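PDB 4MRT: tyrocidine synthase 3 from Brevibacillus parabrevis, which builds part of the peptide antibiotic tyrocidine, the fragment here being a peptidyl carrier domain that probably holds the growing peptide on a phosphopantetheine arm. Local coordinates for residues A[18-21]-A[22-25]. The protein carries 1 engineered substitution. Numbering follows the deposited sequence.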
# COMPACT_ATOMS: atom_id res chain seq x y z
N LEU A 18 7.83 -8.21 20.93
CA LEU A 18 7.11 -7.83 19.72
C LEU A 18 6.66 -6.37 19.77
O LEU A 18 6.67 -5.68 18.75
CB LEU A 18 5.90 -8.74 19.52
CG LEU A 18 6.25 -10.15 19.07
CD1 LEU A 18 4.99 -11.00 18.92
CD2 LEU A 18 7.06 -10.13 17.78
N ALA A 19 6.26 -5.92 20.96
CA ALA A 19 5.92 -4.51 21.15
C ALA A 19 7.14 -3.66 20.91
O ALA A 19 7.03 -2.60 20.30
CB ALA A 19 5.35 -4.26 22.54
N GLU A 20 8.31 -4.14 21.35
CA GLU A 20 9.54 -3.36 21.21
C GLU A 20 9.93 -3.32 19.74
O GLU A 20 10.36 -2.29 19.22
CB GLU A 20 10.71 -3.93 22.05
CG GLU A 20 10.49 -4.15 23.56
CD GLU A 20 9.50 -3.21 24.25
OE1 GLU A 20 9.53 -1.98 24.00
OE2 GLU A 20 8.69 -3.70 25.10
N ILE A 21 9.79 -4.45 19.08
CA ILE A 21 10.01 -4.51 17.65
C ILE A 21 9.07 -3.54 16.89
O ILE A 21 9.52 -2.77 16.03
CB ILE A 21 9.83 -5.95 17.13
CG1 ILE A 21 10.99 -6.81 17.62
CG2 ILE A 21 9.76 -5.95 15.61
CD1 ILE A 21 10.80 -8.31 17.44
N TRP A 22 7.79 -3.56 17.22
CA TRP A 22 6.80 -2.72 16.54
C TRP A 22 7.08 -1.23 16.80
O TRP A 22 6.98 -0.40 15.89
CB TRP A 22 5.40 -3.04 17.03
CG TRP A 22 4.74 -4.22 16.42
CD1 TRP A 22 5.33 -5.36 15.95
CD2 TRP A 22 3.32 -4.41 16.25
NE1 TRP A 22 4.37 -6.22 15.47
CE2 TRP A 22 3.14 -5.67 15.64
CE3 TRP A 22 2.20 -3.62 16.54
CZ2 TRP A 22 1.86 -6.16 15.33
CZ3 TRP A 22 0.94 -4.12 16.24
CH2 TRP A 22 0.78 -5.37 15.63
N GLU A 23 7.40 -0.91 18.05
CA GLU A 23 7.70 0.47 18.45
C GLU A 23 8.88 1.03 17.68
O GLU A 23 8.87 2.18 17.24
CB GLU A 23 7.97 0.53 19.97
CG GLU A 23 6.70 0.37 20.78
CD GLU A 23 6.93 0.19 22.27
OE1 GLU A 23 5.93 0.11 23.01
OE2 GLU A 23 8.11 0.13 22.69
N ARG A 24 9.90 0.21 17.53
CA ARG A 24 11.11 0.58 16.81
C ARG A 24 10.86 0.72 15.30
O ARG A 24 11.41 1.61 14.66
CB ARG A 24 12.17 -0.49 17.11
CG ARG A 24 13.16 -0.87 16.03
CD ARG A 24 13.59 -2.31 16.27
NE ARG A 24 14.01 -2.51 17.67
CZ ARG A 24 13.95 -3.67 18.33
NH1 ARG A 24 13.49 -4.77 17.76
NH2 ARG A 24 14.37 -3.73 19.60
N VAL A 25 10.03 -0.17 14.74
CA VAL A 25 9.69 -0.14 13.31
C VAL A 25 8.79 1.07 13.04
O VAL A 25 9.03 1.82 12.11
CB VAL A 25 9.07 -1.49 12.85
CG1 VAL A 25 8.44 -1.39 11.45
CG2 VAL A 25 10.13 -2.57 12.81
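Glu-23 N donates to Ala-19 O over 2.8 Å, and an N-H...O angle of 160° marks a normal i to i+4 helical bond. The side chain of Glu-23 then runs back past the same carbonyl: with CG beside its own backbone N (chi1 -73°), CG comes to 3.0 Å from Ala-19 O, and the extended chain carries the carboxylate onward. The side chains of Glu-20, bent at CG, and Glu-23 run side by side, pointing the same way, with their carboxylate planes 76° apart. Glu-20 OE1 stands 2.9 Å from Glu-23 OE2; both atoms are acceptors, and at that separation two like charges crowd together, which would probably raise the proton affinity of one of them. The other oxygen, OE1 of Glu-23, accepts a hydrogen bond from Ile-31 N and a weak one from Gly-30 N. Without this carboxylate, as with an alanine here, Ile-31 N would probably lose its acceptor and the 30-31 backbone its tie to the helix. One residue further on, Arg-24 folds back over the preceding turn. Its guanidinium has Glu-20 O over the centre of one face, 3.9 Å above the plane, while NH1 packs 3.2 Å from Ile-21 CG1. On another side of the helix, Trp-22 CD1 lies 3.1 Å from Leu-18 O, the carbonyl that accepts the bond from Trp-22 N. The indole NE1 is buried and has no polar partner. Within helix 13-26, Leu-18 and Trp-22 pack against Val-54 and Val-50 of helix 44-58, respectively, and both reach Ile-73 of helix 73-81; Phe-37 meets the indole edge-to-face, and together these contacts seat helix 13-26 against the other helices of the small carrier-protein bundle.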